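Local coordinates for protein mannitol dehydrogenase (Pseudomonas fluorescens, PDB 1LJ8) that probably catalyses the NAD-dependent interconversion of mannitol and fructose as a long-chain dehydrogenase, and binds NAD between its Rossmann domain and its helical C-terminal domain, at residues I131-Y136 against S379-K384; L306-F311 against R373-G378; R316-T321 against I367-E372; V407-L412 against G474-N479. All blocks are in the same frame, centred on the assembly; numbering follows the deposited sequence.

In the fold
From the N terminus, the chain enters contact 1 at the loop 131-136 of the Rossmann domain and completes it 243 residues later on helix 378-385, joining the two domains beside NAD. Within that span, helix 289-313 starts contact 2, and the turn into helix 318-322 starts contact 3. Contact 3 closes first, at 367-372, and contact 2 directly after it, at 373-378, so the loops lie one within another. Contact 4 follows in series, packing helix 401-413 against helix 463-488, while Trp410 and Ala409 reach back to contacts 1 and 2. The example shows how one chain can be closed on itself by a few contacts of very different span.

Contact 1 of 4, residues I131-Y136 against S379-K384; sequences ITEGGY and SSKFPK. With NAD (nicotinamide-adenine-dinucleotide), chain B.
The backbones of Gly134 and Ser380 come together at a CA-CA distance of 4.7 Å, where a type I beta turn from Thr132 to Gly135, in the loop after strand 126-129 of the Rossmann domain, meets helix 378-385 of the C-terminal domain. This is a domain interface at the NAD pocket, and it illustrates how a cofactor-binding loop can be backed by a second domain. Ser380 lays its CB against the turn, 3.5 Å from Gly134 N, while its hydroxyl is hydrogen-bonded to Asp377. Two waters also link the segments. One accepts from Gly134 N and donates to Thr132 OG1 and, at longer range, to Ser380 OG; the other accepts from Lys384 NZ, donates to Ser380 O and reaches Glu133 O weakly. Lys384, bent at chi2 (65°), brings CE to 3.5 Å from Glu133 O, and its ammonium also forms a salt bridge with Asp140. Glu133 turns its CB toward the helix but sends its carboxylate to the cofactor. OE2 is held by Asn191, which should limit rotation of the carboxylate. Lys381 CE passes 3.9 Å from Glu133 OE1, yet its NZ is hydrogen-bonded to Ser376 O instead. On the cofactor side, the ribose hydroxyl O3D of NAD donates to Glu133 OE1 at 2.7 Å.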
# COMPACT_ATOMS: atom_id res chain seq x y z
N ILE A 131 -1.07 -6.46 -2.38
CA ILE A 131 -1.39 -7.44 -1.30
C ILE A 131 -0.99 -6.94 0.09
O ILE A 131 -1.00 -7.70 1.06
CB ILE A 131 -0.68 -8.80 -1.55
CG1 ILE A 131 0.86 -8.62 -1.63
CG2 ILE A 131 -1.18 -9.39 -2.88
CD1 ILE A 131 1.64 -10.00 -1.69
N THR A 132 -0.67 -5.64 0.15
CA THR A 132 -0.24 -4.91 1.35
C THR A 132 1.20 -5.13 1.76
O THR A 132 1.85 -6.10 1.37
CB THR A 132 -1.18 -5.10 2.63
OG1 THR A 132 -0.90 -6.35 3.30
CG2 THR A 132 -2.67 -4.97 2.22
N GLU A 133 1.69 -4.20 2.60
CA GLU A 133 3.07 -4.17 3.05
C GLU A 133 3.58 -5.45 3.70
O GLU A 133 4.77 -5.80 3.52
CB GLU A 133 3.30 -3.00 4.01
CG GLU A 133 3.22 -1.58 3.36
CD GLU A 133 1.82 -1.02 3.14
OE1 GLU A 133 0.80 -1.70 3.38
OE2 GLU A 133 1.74 0.16 2.70
N GLY A 134 2.71 -6.14 4.42
CA GLY A 134 3.15 -7.36 5.08
C GLY A 134 2.79 -8.62 4.30
O GLY A 134 3.05 -9.73 4.81
N GLY A 135 2.25 -8.50 3.08
CA GLY A 135 1.87 -9.72 2.34
C GLY A 135 2.99 -10.55 1.72
O GLY A 135 2.75 -11.65 1.23
N TYR A 136 4.23 -10.07 1.78
CA TYR A 136 5.32 -10.78 1.11
C TYR A 136 6.10 -11.78 1.96
O TYR A 136 6.95 -12.52 1.44
CB TYR A 136 6.28 -9.76 0.49
CG TYR A 136 5.59 -8.89 -0.57
CD1 TYR A 136 4.72 -7.85 -0.20
CD2 TYR A 136 5.76 -9.18 -1.92
CE1 TYR A 136 4.03 -7.13 -1.18
CE2 TYR A 136 5.06 -8.46 -2.94
CZ TYR A 136 4.20 -7.44 -2.55
OH TYR A 136 3.52 -6.75 -3.52
N SER A 379 2.06 -3.04 12.46
CA SER A 379 2.98 -4.18 12.63
C SER A 379 3.70 -4.53 11.32
O SER A 379 4.88 -4.92 11.34
CB SER A 379 2.25 -5.42 13.19
OG SER A 379 1.29 -5.90 12.27
N SER A 380 3.05 -4.34 10.18
CA SER A 380 3.72 -4.61 8.91
C SER A 380 4.39 -3.36 8.32
O SER A 380 5.36 -3.48 7.55
CB SER A 380 2.73 -5.12 7.82
OG SER A 380 1.93 -6.23 8.26
N LYS A 381 3.88 -2.18 8.66
CA LYS A 381 4.40 -0.95 8.10
C LYS A 381 5.68 -0.44 8.75
O LYS A 381 6.55 0.09 8.05
CB LYS A 381 3.33 0.15 8.17
CG LYS A 381 2.18 -0.11 7.23
CD LYS A 381 1.08 0.88 7.46
CE LYS A 381 -0.01 0.69 6.33
NZ LYS A 381 -1.15 1.58 6.60
N PHE A 382 5.79 -0.58 10.07
CA PHE A 382 7.01 -0.11 10.71
C PHE A 382 8.33 -0.56 10.08
O PHE A 382 9.19 0.28 9.84
CB PHE A 382 7.02 -0.42 12.23
CG PHE A 382 6.46 0.72 13.07
CD1 PHE A 382 5.16 0.69 13.53
CD2 PHE A 382 7.24 1.84 13.36
CE1 PHE A 382 4.62 1.73 14.26
CE2 PHE A 382 6.72 2.92 14.09
CZ PHE A 382 5.39 2.86 14.55
N PRO A 383 8.53 -1.88 9.81
CA PRO A 383 9.80 -2.33 9.21
C PRO A 383 10.05 -1.82 7.80
O PRO A 383 11.19 -1.84 7.34
CB PRO A 383 9.71 -3.89 9.28
CG PRO A 383 8.18 -4.15 9.25
CD PRO A 383 7.66 -3.02 10.18
N LYS A 384 9.00 -1.37 7.11
CA LYS A 384 9.18 -0.81 5.78
C LYS A 384 9.39 0.69 5.78
O LYS A 384 10.23 1.20 5.04
CB LYS A 384 7.94 -1.07 4.89
CG LYS A 384 7.98 -2.36 4.13
CD LYS A 384 7.97 -3.55 5.03
CE LYS A 384 8.04 -4.84 4.19
NZ LYS A 384 8.23 -6.03 5.04
PA NAD B . -7.51 -1.87 0.70
O1A NAD B . -7.70 -2.14 2.11
O2A NAD B . -8.51 -1.13 -0.12
O5B NAD B . -7.25 -3.22 -0.10
C5B NAD B . -6.20 -4.14 0.34
C4B NAD B . -6.44 -5.32 -0.61
O4B NAD B . -5.39 -6.33 -0.31
C3B NAD B . -7.76 -6.15 -0.38
O3B NAD B . -8.19 -6.60 -1.67
C2B NAD B . -7.29 -7.28 0.54
O2B NAD B . -8.15 -8.42 0.51
C1B NAD B . -5.94 -7.61 -0.07
N9A NAD B . -5.04 -8.32 0.78
C8A NAD B . -4.64 -8.09 2.08
N7A NAD B . -3.74 -8.96 2.49
C5A NAD B . -3.55 -9.79 1.40
C6A NAD B . -2.69 -10.88 1.26
N6A NAD B . -1.85 -11.34 2.19
N1A NAD B . -2.70 -11.57 0.05
C2A NAD B . -3.53 -11.17 -1.00
N3A NAD B . -4.38 -10.08 -0.89
C4A NAD B . -4.35 -9.42 0.35
O3 NAD B . -6.10 -1.14 0.60
PN NAD B . -5.50 -0.12 -0.49
O1N NAD B . -5.76 1.25 -0.04
O2N NAD B . -6.03 -0.53 -1.79
O5D NAD B . -3.95 -0.35 -0.35
C5D NAD B . -3.44 -1.62 -0.75
C4D NAD B . -1.99 -1.43 -0.89
O4D NAD B . -1.61 -0.62 -2.02
C3D NAD B . -1.19 -0.85 0.33
O3D NAD B . -0.99 -1.82 1.36
C2D NAD B . 0.07 -0.30 -0.31
O2D NAD B . 1.09 -1.28 -0.40
C1D NAD B . -0.43 0.17 -1.71
N1N NAD B . -0.71 1.61 -1.80
C2N NAD B . -1.83 2.26 -1.25
C3N NAD B . -1.90 3.62 -1.35
C7N NAD B . -3.11 4.35 -0.72
O7N NAD B . -3.04 5.58 -0.64
N7N NAD B . -4.12 3.68 -0.22
C4N NAD B . -0.82 4.40 -2.00
C5N NAD B . 0.28 3.69 -2.57
C6N NAD B . 0.36 2.28 -2.48
O HOH W 1 0.08 -6.62 5.60
O HOH W 2 5.95 -5.98 6.73

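Contact 2 of 4, residues L306-F311 against R373-G378; sequences LTYLGF and RVCSDG. With NAD (nicotinamide-adenine-dinucleotide), chain B.
Tyr308 lies with its ring beside Cys375, CE2 being 3.5 Å from Cys375 CB, and its hydroxyl carries on past that side chain to the backbone. There OH donates to Cys375 O at 2.7 Å, with the carbonyl oxygen at the ring edge and the donor tilted 32° from the carbonyl plane. The same hydroxyl sits 3.2 Å from Gly378 CA, where the absence of a side chain lets it come close. Tyr308 CG lies beside its own backbone N (chi1 -61°), which swings the phenol toward Cys375. The thiol occupies a place between two aromatic rings of helix 289-313. SG is 4.6 Å from the centroid of the Tyr308 ring and equally far from that of Phe311, an oblique sulfur-aromatic contact in each case. Thr307 CG2 sits over the centre of one face of the Tyr308 ring. Thr307 OG1 approaches Val374 CB to 3.4 Å, and the two branched side chains pass at a slant. The general lesson is that a helix end can be fixed by a mixture of contacts: here helix 289-313 of the C-terminal domain receives the end of helix 371-375 and the turn leading into helix 378-385. On the far side of that short helix, Arg373 lies in the NAD pocket, with the carboxamide oxygen O7N over one face of its guanidinium and NE in a salt bridge with Asp369. The chemistry implies a directional tie at the phenol and a softer, polarisable fit around the sulfur, both buried.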
# COMPACT_ATOMS: atom_id res chain seq x y z
N LEU A 306 2.95 11.02 11.72
CA LEU A 306 1.77 11.82 12.05
C LEU A 306 0.58 11.05 12.63
O LEU A 306 -0.19 11.53 13.49
CB LEU A 306 1.21 12.48 10.78
CG LEU A 306 2.09 13.43 9.99
CD1 LEU A 306 1.43 13.79 8.61
CD2 LEU A 306 2.25 14.67 10.89
N THR A 307 0.44 9.84 12.13
CA THR A 307 -0.80 9.11 12.39
C THR A 307 -1.12 8.58 13.77
O THR A 307 -2.29 8.66 14.21
CB THR A 307 -0.94 8.01 11.32
OG1 THR A 307 -2.35 7.76 11.11
CG2 THR A 307 -0.27 6.68 11.75
N TYR A 308 -0.14 8.08 14.50
CA TYR A 308 -0.44 7.56 15.83
C TYR A 308 -0.56 8.73 16.81
O TYR A 308 -1.47 8.74 17.63
CB TYR A 308 0.62 6.54 16.28
CG TYR A 308 0.63 5.35 15.32
CD1 TYR A 308 1.74 5.10 14.53
CD2 TYR A 308 -0.52 4.53 15.15
CE1 TYR A 308 1.73 4.05 13.55
CE2 TYR A 308 -0.55 3.48 14.17
CZ TYR A 308 0.58 3.26 13.39
OH TYR A 308 0.58 2.27 12.41
N LEU A 309 0.36 9.69 16.73
CA LEU A 309 0.24 10.88 17.55
C LEU A 309 -1.08 11.59 17.25
O LEU A 309 -1.75 12.08 18.17
CB LEU A 309 1.37 11.87 17.23
CG LEU A 309 2.73 11.36 17.72
CD1 LEU A 309 3.83 12.27 17.09
CD2 LEU A 309 2.80 11.43 19.25
N GLY A 310 -1.47 11.64 15.97
CA GLY A 310 -2.71 12.32 15.59
C GLY A 310 -3.93 11.61 16.14
O GLY A 310 -4.86 12.26 16.63
N PHE A 311 -3.93 10.29 16.08
CA PHE A 311 -5.08 9.53 16.59
C PHE A 311 -5.19 9.74 18.11
O PHE A 311 -6.28 9.91 18.66
CB PHE A 311 -4.90 8.04 16.30
CG PHE A 311 -6.19 7.36 15.92
CD1 PHE A 311 -6.67 7.44 14.62
CD2 PHE A 311 -6.92 6.65 16.88
CE1 PHE A 311 -7.90 6.82 14.26
CE2 PHE A 311 -8.15 6.00 16.54
CZ PHE A 311 -8.63 6.10 15.23
N ARG A 373 -7.02 4.65 8.44
CA ARG A 373 -6.40 3.96 7.31
C ARG A 373 -4.89 4.06 7.46
O ARG A 373 -4.18 3.07 7.38
CB ARG A 373 -6.79 4.62 5.97
CG ARG A 373 -6.22 3.90 4.75
CD ARG A 373 -6.45 4.70 3.45
NE ARG A 373 -5.52 5.82 3.39
CZ ARG A 373 -4.24 5.69 3.08
NH1 ARG A 373 -3.70 4.49 2.80
NH2 ARG A 373 -3.47 6.78 3.03
N VAL A 374 -4.40 5.27 7.64
CA VAL A 374 -2.94 5.46 7.77
C VAL A 374 -2.34 4.69 8.96
O VAL A 374 -1.19 4.18 8.90
CB VAL A 374 -2.60 6.98 7.83
CG1 VAL A 374 -1.03 7.16 7.88
CG2 VAL A 374 -3.11 7.68 6.53
N CYS A 375 -3.11 4.56 10.05
CA CYS A 375 -2.63 3.83 11.23
C CYS A 375 -2.66 2.34 11.02
O CYS A 375 -1.97 1.60 11.69
CB CYS A 375 -3.58 4.02 12.45
SG CYS A 375 -3.67 5.62 13.18
N SER A 376 -3.52 1.88 10.12
CA SER A 376 -3.68 0.44 10.00
C SER A 376 -2.44 -0.36 9.66
O SER A 376 -1.57 0.08 8.90
CB SER A 376 -4.80 0.10 8.98
OG SER A 376 -4.35 0.20 7.64
N ASP A 377 -2.34 -1.53 10.28
CA ASP A 377 -1.26 -2.47 10.00
C ASP A 377 0.15 -1.91 10.30
O ASP A 377 1.12 -2.11 9.53
CB ASP A 377 -1.37 -2.91 8.51
CG ASP A 377 -0.62 -4.19 8.20
OD1 ASP A 377 -0.12 -4.86 9.15
OD2 ASP A 377 -0.52 -4.54 6.97
N GLY A 378 0.25 -1.22 11.43
CA GLY A 378 1.56 -0.71 11.84
C GLY A 378 2.54 -1.87 12.02
O GLY A 378 3.75 -1.69 11.79
PA NAD B . -7.51 -1.87 0.70
O1A NAD B . -7.70 -2.14 2.11
O2A NAD B . -8.51 -1.13 -0.12
O5B NAD B . -7.25 -3.22 -0.10
C5B NAD B . -6.20 -4.14 0.34
C4B NAD B . -6.44 -5.32 -0.61
O4B NAD B . -5.39 -6.33 -0.31
C3B NAD B . -7.76 -6.15 -0.38
O3B NAD B . -8.19 -6.60 -1.67
C2B NAD B . -7.29 -7.28 0.54
O2B NAD B . -8.15 -8.42 0.51
C1B NAD B . -5.94 -7.61 -0.07
N9A NAD B . -5.04 -8.32 0.78
C8A NAD B . -4.64 -8.09 2.08
N7A NAD B . -3.74 -8.96 2.49
C5A NAD B . -3.55 -9.79 1.40
C6A NAD B . -2.69 -10.88 1.26
N6A NAD B . -1.85 -11.34 2.19
N1A NAD B . -2.70 -11.57 0.05
C2A NAD B . -3.53 -11.17 -1.00
N3A NAD B . -4.38 -10.08 -0.89
C4A NAD B . -4.35 -9.42 0.35
O3 NAD B . -6.10 -1.14 0.60
PN NAD B . -5.50 -0.12 -0.49
O1N NAD B . -5.76 1.25 -0.04
O2N NAD B . -6.03 -0.53 -1.79
O5D NAD B . -3.95 -0.35 -0.35
C5D NAD B . -3.44 -1.62 -0.75
C4D NAD B . -1.99 -1.43 -0.89
O4D NAD B . -1.61 -0.62 -2.02
C3D NAD B . -1.19 -0.85 0.33
O3D NAD B . -0.99 -1.82 1.36
C2D NAD B . 0.07 -0.30 -0.31
O2D NAD B . 1.09 -1.28 -0.40
C1D NAD B . -0.43 0.17 -1.71
N1N NAD B . -0.71 1.61 -1.80
C2N NAD B . -1.83 2.26 -1.25
C3N NAD B . -1.90 3.62 -1.35
C7N NAD B . -3.11 4.35 -0.72
O7N NAD B . -3.04 5.58 -0.64
N7N NAD B . -4.12 3.68 -0.22
C4N NAD B . -0.82 4.40 -2.00
C5N NAD B . 0.28 3.69 -2.57
C6N NAD B . 0.36 2.28 -2.48

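Contact 3 of 4, residues R316-T321 against I367-E372; sequences RFVHET and IADQLE
Two backbone hydrogen bonds join Arg316-Val318 to Asp369-Leu371, forming a single beta bridge between Phe317 and Gln370 in the otherwise helical C-terminal domain. Leu371 N donates to Arg316 O at 2.8 Å, and Val318 N donates to Asp369 O at 2.9 Å. These bonds flank Phe317 and Gln370, which makes them an antiparallel, non-hydrogen-bonded pair. The example shows how one bridge can fix two helix starts at once: Phe317 and Gln370 are both N-cap residues, preceding helices 318-322 and 371-375. Water extends the bridge at both ends. One molecule donates to Arg316 O and accepts from Glu372 N; another accepts from the backbone N of His319 and of Asp369, and also lies at the edge of the imidazole, hydrogen-bonded to ND1. Within 316-321, Glu320 OE1 takes two bonds, from Arg316 N and Phe317 N, which ties the carboxylate back over the start of its own helix. Arg316 turns its CB away from the bridge, and its guanidinium pairs with Asp418. Asp369 likewise has its charged partner outside, in Arg373, a residue of the NAD pocket. The apolar layer is built on Leu371. Its CD2 meets Val318 CG2 at 3.7 Å, while CD1 and Thr321 CG2 reach toward each other tip to tip; Thr307 and Phe311 of helix 289-313 touch the same leucine. Across the bridge, Phe317 leads its ring out along Ala368, with CD2 3.8 Å from Ala368 CB and Ala368 O at the ring edge.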
# COMPACT_ATOMS: atom_id res chain seq x y z
N ARG A 316 -8.76 12.75 13.31
CA ARG A 316 -9.19 11.54 12.57
C ARG A 316 -8.85 11.60 11.08
O ARG A 316 -9.01 10.60 10.37
CB ARG A 316 -10.70 11.28 12.79
CG ARG A 316 -11.03 10.70 14.19
CD ARG A 316 -10.36 9.36 14.46
NE ARG A 316 -10.68 8.72 15.76
CZ ARG A 316 -10.01 8.91 16.91
NH1 ARG A 316 -8.96 9.72 16.95
NH2 ARG A 316 -10.36 8.23 18.00
N PHE A 317 -8.40 12.75 10.58
CA PHE A 317 -8.01 12.88 9.17
C PHE A 317 -6.63 13.45 9.04
O PHE A 317 -6.19 14.22 9.91
CB PHE A 317 -8.97 13.81 8.41
CG PHE A 317 -10.35 13.27 8.39
CD1 PHE A 317 -11.25 13.62 9.41
CD2 PHE A 317 -10.74 12.37 7.41
CE1 PHE A 317 -12.53 13.06 9.44
CE2 PHE A 317 -12.01 11.81 7.43
CZ PHE A 317 -12.91 12.15 8.45
N VAL A 318 -5.96 13.10 7.95
CA VAL A 318 -4.61 13.59 7.72
C VAL A 318 -4.56 15.13 7.64
O VAL A 318 -3.65 15.74 8.20
CB VAL A 318 -4.02 12.98 6.41
CG1 VAL A 318 -2.65 13.57 6.12
CG2 VAL A 318 -3.90 11.44 6.61
N HIS A 319 -5.54 15.75 6.98
CA HIS A 319 -5.49 17.21 6.87
C HIS A 319 -5.61 17.91 8.21
O HIS A 319 -5.13 19.04 8.34
CB HIS A 319 -6.55 17.77 5.90
CG HIS A 319 -7.97 17.54 6.34
ND1 HIS A 319 -8.67 16.39 6.06
CD2 HIS A 319 -8.84 18.36 6.98
CE1 HIS A 319 -9.91 16.50 6.49
NE2 HIS A 319 -10.04 17.70 7.06
N GLU A 320 -6.24 17.26 9.18
CA GLU A 320 -6.38 17.85 10.53
C GLU A 320 -5.01 17.96 11.18
O GLU A 320 -4.73 18.96 11.84
CB GLU A 320 -7.26 17.01 11.42
CG GLU A 320 -8.70 17.12 10.94
CD GLU A 320 -9.63 16.24 11.69
OE1 GLU A 320 -9.21 15.25 12.31
OE2 GLU A 320 -10.84 16.54 11.63
N THR A 321 -4.17 16.94 11.01
CA THR A 321 -2.83 17.04 11.57
C THR A 321 -2.06 18.15 10.87
O THR A 321 -1.25 18.84 11.48
CB THR A 321 -1.99 15.73 11.44
OG1 THR A 321 -1.64 15.49 10.05
CG2 THR A 321 -2.76 14.55 12.06
N ILE A 367 -9.90 15.83 0.35
CA ILE A 367 -9.73 14.37 0.25
C ILE A 367 -10.17 13.60 1.48
O ILE A 367 -10.64 12.45 1.39
CB ILE A 367 -8.24 14.04 -0.13
CG1 ILE A 367 -8.05 12.58 -0.61
CG2 ILE A 367 -7.35 14.34 1.06
CD1 ILE A 367 -8.93 12.16 -1.79
N ALA A 368 -10.02 14.17 2.66
CA ALA A 368 -10.45 13.51 3.88
C ALA A 368 -9.91 12.07 4.03
O ALA A 368 -10.64 11.09 4.20
CB ALA A 368 -12.01 13.54 3.97
N ASP A 369 -8.58 11.97 4.02
CA ASP A 369 -7.92 10.68 4.18
C ASP A 369 -7.89 10.32 5.66
O ASP A 369 -7.49 11.12 6.52
CB ASP A 369 -6.51 10.76 3.59
CG ASP A 369 -5.82 9.40 3.55
OD1 ASP A 369 -6.57 8.42 3.65
OD2 ASP A 369 -4.57 9.35 3.43
N GLN A 370 -8.33 9.13 5.97
CA GLN A 370 -8.49 8.71 7.36
C GLN A 370 -7.27 8.28 8.14
O GLN A 370 -6.53 7.42 7.68
CB GLN A 370 -9.50 7.56 7.43
CG GLN A 370 -10.79 7.83 6.65
CD GLN A 370 -10.75 7.26 5.23
OE1 GLN A 370 -9.72 6.76 4.76
NE2 GLN A 370 -11.90 7.35 4.54
N LEU A 371 -7.07 8.84 9.34
CA LEU A 371 -5.98 8.38 10.14
C LEU A 371 -6.19 6.89 10.47
O LEU A 371 -5.21 6.16 10.64
CB LEU A 371 -5.81 9.21 11.45
CG LEU A 371 -5.38 10.68 11.21
CD1 LEU A 371 -5.03 11.30 12.59
CD2 LEU A 371 -4.15 10.75 10.22
N GLU A 372 -7.43 6.41 10.53
CA GLU A 372 -7.60 4.98 10.79
C GLU A 372 -6.96 4.13 9.67
O GLU A 372 -6.43 3.04 9.93
CB GLU A 372 -9.08 4.62 10.90
CG GLU A 372 -9.22 3.17 11.38
CD GLU A 372 -10.61 2.82 11.90
OE1 GLU A 372 -11.26 3.66 12.55
OE2 GLU A 372 -11.03 1.67 11.67
O HOH W 3 -9.81 8.02 11.06
O HOH W 4 -7.11 14.31 4.95

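Contact 4 of 4, residues V407-L412 against G474-N479; sequences VAAWAL and GSLRDN
Leu476 leaves helix 463-488 with its CB 3.7 Å from Leu412 CD2, the first touch in a helix-helix packing of the C-terminal domain. Beyond CB, the side chain turns beside its own backbone N (chi1 -76°) and is extended at chi2, which carries CD1 down onto the backbone of helix 401-413. There CD1 lies 3.5 Å from Ala409 CA and 4.0 Å from Ala409 CB, with Ala408 CB a little farther off. The other methyl, CD2, faces Leu309 of helix 289-313, so that a third helix shares this leucine. The case shows how small residues admit a large one: the two alanines give Leu476 access to the main chain, although the helix axes approach only to 9.7 Å and cross at -51°. Leu412 answers from the other helix; with CG anti to the backbone N (chi1 -175°), its side chain extends toward helix 463-488 and brings CD2 to Leu476. The two leucines are set slantwise to each other, and Tyr473 also touches Leu412. Arg477 leads its charged end away to grip Asp478 side-on, through NE and NH2, and to pair with Asp441. Near the base of that arginine, Leu412 CD2 approaches Arg477 N to 3.8 Å.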
# COMPACT_ATOMS: atom_id res chain seq x y z
N VAL A 407 7.46 5.37 17.45
CA VAL A 407 7.29 4.04 18.03
C VAL A 407 6.56 4.13 19.40
O VAL A 407 5.73 3.28 19.73
CB VAL A 407 8.68 3.32 18.20
CG1 VAL A 407 8.49 1.86 18.74
CG2 VAL A 407 9.37 3.25 16.84
N ALA A 408 6.92 5.14 20.21
CA ALA A 408 6.28 5.35 21.49
C ALA A 408 4.78 5.68 21.26
O ALA A 408 3.88 5.22 22.02
CB ALA A 408 6.99 6.54 22.23
N ALA A 409 4.52 6.49 20.24
CA ALA A 409 3.12 6.90 19.93
C ALA A 409 2.32 5.64 19.57
O ALA A 409 1.17 5.47 20.01
CB ALA A 409 3.09 7.90 18.74
N TRP A 410 2.91 4.78 18.75
CA TRP A 410 2.22 3.53 18.38
C TRP A 410 1.95 2.69 19.64
O TRP A 410 0.85 2.13 19.81
CB TRP A 410 3.08 2.68 17.41
CG TRP A 410 2.39 1.44 16.91
CD1 TRP A 410 1.18 1.40 16.26
CD2 TRP A 410 2.88 0.09 16.94
NE1 TRP A 410 0.90 0.10 15.87
CE2 TRP A 410 1.92 -0.72 16.28
CE3 TRP A 410 4.03 -0.52 17.46
CZ2 TRP A 410 2.07 -2.11 16.12
CZ3 TRP A 410 4.19 -1.92 17.30
CH2 TRP A 410 3.21 -2.69 16.63
N ALA A 411 2.95 2.62 20.54
CA ALA A 411 2.79 1.82 21.75
C ALA A 411 1.61 2.30 22.59
O ALA A 411 0.79 1.48 23.07
CB ALA A 411 4.10 1.84 22.62
N LEU A 412 1.51 3.61 22.76
CA LEU A 412 0.43 4.16 23.58
C LEU A 412 -0.89 4.02 22.84
O LEU A 412 -1.91 3.68 23.43
CB LEU A 412 0.69 5.63 23.92
CG LEU A 412 -0.34 6.27 24.90
CD1 LEU A 412 -0.42 5.49 26.21
CD2 LEU A 412 0.04 7.68 25.21
N GLY A 474 6.56 7.75 28.29
CA GLY A 474 6.12 8.35 29.55
C GLY A 474 5.57 9.75 29.34
O GLY A 474 4.56 10.12 29.96
N SER A 475 6.21 10.54 28.49
CA SER A 475 5.75 11.90 28.28
C SER A 475 4.37 11.87 27.59
O SER A 475 3.44 12.60 27.98
CB SER A 475 6.74 12.67 27.43
OG SER A 475 6.30 14.02 27.29
N LEU A 476 4.23 11.04 26.57
CA LEU A 476 2.92 10.98 25.93
C LEU A 476 1.80 10.62 26.93
O LEU A 476 0.71 11.21 26.92
CB LEU A 476 2.97 9.94 24.78
CG LEU A 476 3.70 10.43 23.52
CD1 LEU A 476 3.68 9.27 22.47
CD2 LEU A 476 2.99 11.66 22.94
N ARG A 477 2.06 9.65 27.77
CA ARG A 477 1.06 9.18 28.74
C ARG A 477 0.72 10.25 29.78
O ARG A 477 -0.45 10.55 30.04
CB ARG A 477 1.60 7.94 29.47
CG ARG A 477 0.66 7.33 30.48
CD ARG A 477 1.39 6.34 31.37
NE ARG A 477 2.46 7.05 32.08
CZ ARG A 477 3.66 6.53 32.33
NH1 ARG A 477 3.94 5.29 31.95
NH2 ARG A 477 4.59 7.28 32.92
N ASP A 478 1.77 10.83 30.37
CA ASP A 478 1.58 11.82 31.42
C ASP A 478 1.28 13.25 31.00
O ASP A 478 0.41 13.89 31.61
CB ASP A 478 2.82 11.83 32.33
CG ASP A 478 3.07 10.47 32.98
OD1 ASP A 478 2.12 9.70 33.14
OD2 ASP A 478 4.21 10.18 33.37
N ASN A 479 1.97 13.74 29.97
CA ASN A 479 1.80 15.13 29.52
C ASN A 479 0.98 15.34 28.27
O ASN A 479 0.66 16.48 27.93
CB ASN A 479 3.17 15.74 29.27
CG ASN A 479 4.11 15.51 30.45
OD1 ASN A 479 3.70 15.68 31.59
ND2 ASN A 479 5.35 15.10 30.17